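Local coordinates for protein JSC1_58120g3 ([Leptolyngbya] sp. JSC-1, PDB 6XHG) that binds a linear tetrapyrrole (bilin) chromophore in a GAF domain and probably acts as a light-sensing photoreceptor domain of the cyanobacteriochrome or phytochrome kind, at residues Cys129-Ile134 / Leu143-Gln148. Residues are numbered along the deposited sequence; the frame is centred on the assembly and turned at random.
Sequences CAVVAI and LLSAFQ. With BVX (3-[2-[(~{Z})-[5-[(4-ethenyl-3-methyl-5-oxidanylidene-pyrrol-2-ylidene)methyl]-3-(3-hydroxy-3-oxopropyl)-4-methyl-pyrrol-2-ylidene]methyl]-5-[(~{Z})-(3-ethyl-4-methyl-5-oxidanylidene-pyrrol-2-ylidene)methyl]-4-methyl-1~{H}-pyrrol-3-yl]propanoic acid), chain C.
Strands 129-134 and 143-148 run antiparallel, their short axes 161° apart, and Ala130 with Ala146 and Val132 with Leu144 each form two backbone hydrogen bonds. Cys129, Val131, Ser145 and Phe147 point to the bilin side of the sheet. Ser145 OG sits beside its own backbone N (chi1 -58°) and donates a hydrogen bond to the ring carbonyl oxygen of the bilin, Ser145 OG to BVX OB 3.0 Å. Val131 lies next to this bond: Val131 CG1 is 3.3 Å from Ser145 OG, and Val131 CG2 is 3.2 Å from BVX OB. Phe147 CZ reaches to 3.5 Å from BVX OB. The Phe147 ring meets Cys129 at its edge, with Cys129 CB near the ring plane and 3.5 Å from Phe147 CD1. With an alanine at Phe147, a gap is likely to open beside BVX OB, and Cys129 CB would lose its aromatic neighbour. Leu143 CD1 packs 3.7 Å from BVX C3B. On the other side of the sheet, Val132 and Leu144 lie side by side, Val132 CG2 3.8 Å from Leu144 CB, and Val132 also touches helix 157-178. The two strands belong to a beta hairpin in the central antiparallel sheet of a GAF domain, with one face lining the bilin pocket and the other packed on a helix.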
loop_
_atom_site.group_PDB
_atom_site.type_symbol
_atom_site.label_atom_id
_atom_site.label_comp_id
_atom_site.label_asym_id
_atom_site.label_seq_id
_atom_site.Cartn_x
_atom_site.Cartn_y
_atom_site.Cartn_z
ATOM N N CYS A 129 9.083 0.424 -0.355
ATOM C CA CYS A 129 7.639 0.268 -0.227
ATOM C C CYS A 129 7.010 1.377 0.602
ATOM O O CYS A 129 7.528 1.755 1.657
ATOM C CB CYS A 129 7.294 -1.084 0.411
ATOM S SG CYS A 129 8.081 -1.378 2.023
ATOM N N ALA A 130 5.858 1.857 0.137
ATOM C CA ALA A 130 4.984 2.725 0.913
ATOM C C ALA A 130 3.619 2.057 0.995
ATOM O O ALA A 130 2.973 1.835 -0.035
ATOM C CB ALA A 130 4.880 4.116 0.286
ATOM N N VAL A 131 3.178 1.753 2.214
ATOM C CA VAL A 131 2.037 0.875 2.453
ATOM C C VAL A 131 1.080 1.588 3.395
ATOM O O VAL A 131 1.494 2.062 4.460
ATOM C CB VAL A 131 2.460 -0.483 3.047
ATOM C CG1 VAL A 131 1.282 -1.446 3.065
ATOM C CG2 VAL A 131 3.620 -1.074 2.262
ATOM N N VAL A 132 -0.198 1.657 3.015
ATOM C CA VAL A 132 -1.202 2.348 3.813
ATOM C C VAL A 132 -2.448 1.479 3.915
ATOM O O VAL A 132 -2.704 0.606 3.080
ATOM C CB VAL A 132 -1.569 3.735 3.239
ATOM C CG1 VAL A 132 -0.338 4.609 3.105
ATOM C CG2 VAL A 132 -2.275 3.582 1.900
ATOM N N ALA A 133 -3.225 1.738 4.966
ATOM C CA ALA A 133 -4.407 0.948 5.273
ATOM C C ALA A 133 -5.576 1.319 4.371
ATOM O O ALA A 133 -5.787 2.491 4.047
ATOM C CB ALA A 133 -4.800 1.134 6.739
ATOM N N ILE A 134 -6.341 0.311 3.973
ATOM C CA ILE A 134 -7.647 0.507 3.356
ATOM C C ILE A 134 -8.699 0.163 4.400
ATOM O O ILE A 134 -8.744 -0.968 4.900
ATOM C CB ILE A 134 -7.815 -0.348 2.090
ATOM C CG1 ILE A 134 -6.797 0.056 1.023
ATOM C CG2 ILE A 134 -9.226 -0.214 1.540
ATOM C CD1 ILE A 134 -6.713 -0.918 -0.125
ATOM N N LEU A 143 -4.723 -3.316 2.395
ATOM C CA LEU A 143 -3.581 -2.427 2.271
ATOM C C LEU A 143 -3.451 -1.942 0.836
ATOM O O LEU A 143 -3.685 -2.697 -0.114
ATOM C CB LEU A 143 -2.287 -3.136 2.691
ATOM C CG LEU A 143 -2.233 -3.785 4.076
ATOM C CD1 LEU A 143 -0.981 -4.654 4.223
ATOM C CD2 LEU A 143 -2.302 -2.734 5.174
ATOM N N LEU A 144 -3.079 -0.677 0.683
ATOM C CA LEU A 144 -2.673 -0.125 -0.602
ATOM C C LEU A 144 -1.166 0.069 -0.552
ATOM O O LEU A 144 -0.664 0.807 0.303
ATOM C CB LEU A 144 -3.386 1.197 -0.886
ATOM C CG LEU A 144 -2.875 1.978 -2.097
ATOM C CD1 LEU A 144 -3.176 1.230 -3.386
ATOM C CD2 LEU A 144 -3.483 3.372 -2.127
ATOM N N SER A 145 -0.448 -0.580 -1.465
ATOM C CA SER A 145 1.008 -0.579 -1.431
ATOM C C SER A 145 1.579 0.016 -2.706
ATOM O O SER A 145 1.154 -0.338 -3.811
ATOM C CB SER A 145 1.547 -1.998 -1.225
ATOM O OG SER A 145 1.043 -2.559 -0.026
ATOM N N ALA A 146 2.528 0.929 -2.543
ATOM C CA ALA A 146 3.365 1.423 -3.627
ATOM C C ALA A 146 4.766 0.836 -3.490
ATOM O O ALA A 146 5.395 0.974 -2.435
ATOM C CB ALA A 146 3.418 2.950 -3.617
ATOM N N PHE A 147 5.248 0.182 -4.546
ATOM C CA PHE A 147 6.504 -0.553 -4.536
ATOM C C PHE A 147 7.396 -0.008 -5.641
ATOM O O PHE A 147 6.934 0.238 -6.767
ATOM C CB PHE A 147 6.312 -2.064 -4.782
ATOM C CG PHE A 147 5.577 -2.796 -3.693
ATOM C CD1 PHE A 147 5.915 -2.623 -2.363
ATOM C CD2 PHE A 147 4.571 -3.693 -4.010
ATOM C CE1 PHE A 147 5.249 -3.318 -1.369
ATOM C CE2 PHE A 147 3.900 -4.386 -3.020
ATOM C CZ PHE A 147 4.243 -4.200 -1.698
ATOM N N GLN A 148 8.688 0.071 -5.340
ATOM C CA GLN A 148 9.739 0.147 -6.341
ATOM C C GLN A 148 10.567 -1.126 -6.260
ATOM O O GLN A 148 10.924 -1.580 -5.167
ATOM C CB GLN A 148 10.625 1.378 -6.105
ATOM C CG GLN A 148 11.526 1.777 -7.266
ATOM C CD GLN A 148 10.772 2.414 -8.422
ATOM O OE1 GLN A 148 9.614 2.091 -8.687
ATOM N NE2 GLN A 148 11.435 3.329 -9.116
HETATM C CHA BVX C . 5.833 -6.133 9.908
HETATM N NA BVX C . 4.878 -6.728 7.575
HETATM C C1A BVX C . 5.158 -5.856 8.564
HETATM C C2A BVX C . 4.716 -4.614 8.163
HETATM C C3A BVX C . 4.158 -4.744 6.927
HETATM C C4A BVX C . 4.264 -6.079 6.562
HETATM C CMA BVX C . 3.553 -3.583 6.145
HETATM C CAA BVX C . 4.819 -3.332 8.987
HETATM C CBA BVX C . 3.549 -3.243 9.841
HETATM C CGA BVX C . 3.873 -2.846 11.282
HETATM O O1A BVX C . 5.050 -2.531 11.604
HETATM O O2A BVX C . 2.959 -2.832 12.148
HETATM C CHB BVX C . 3.812 -6.806 5.282
HETATM N NB BVX C . 3.733 -5.214 3.481
HETATM C C1B BVX C . 3.296 -6.290 4.174
HETATM C C2B BVX C . 2.216 -6.811 3.498
HETATM C C3B BVX C . 1.986 -6.052 2.410
HETATM C C4B BVX C . 2.928 -5.049 2.399
HETATM C CMB BVX C . 1.412 -8.041 3.902
HETATM O OB BVX C . 3.032 -4.189 1.588
HETATM C CAB BVX C . 0.865 -6.279 1.395
HETATM C CBB BVX C . 0.995 -5.895 0.143
HETATM N NC BVX C . 6.945 -11.104 7.949
HETATM C C1C BVX C . 6.878 -12.225 7.178
HETATM C C2C BVX C . 7.679 -13.181 7.751
HETATM C C3C BVX C . 8.232 -12.652 8.858
HETATM C C4C BVX C . 7.774 -11.360 8.986
HETATM C CMC BVX C . 7.907 -14.598 7.226
HETATM O OC BVX C . 6.246 -12.367 6.187
HETATM C CAC BVX C . 9.197 -13.376 9.799
HETATM C CBC BVX C . 8.571 -13.779 11.133
HETATM C CHD BVX C . 8.130 -10.550 9.970
HETATM N ND BVX C . 6.739 -8.355 9.531
HETATM C C1D BVX C . 7.583 -9.145 10.265
HETATM C C2D BVX C . 7.929 -8.460 11.402
HETATM C C3D BVX C . 7.305 -7.266 11.383
HETATM C C4D BVX C . 6.564 -7.192 10.226
HETATM C CMD BVX C . 8.854 -8.978 12.502
HETATM C CAD BVX C . 7.414 -6.191 12.465
HETATM C CBD BVX C . 8.197 -4.974 11.961
HETATM C CGD BVX C . 9.566 -5.403 11.443
HETATM O O1D BVX C . 10.333 -6.087 12.164
HETATM O O2D BVX C . 9.930 -5.061 10.291
#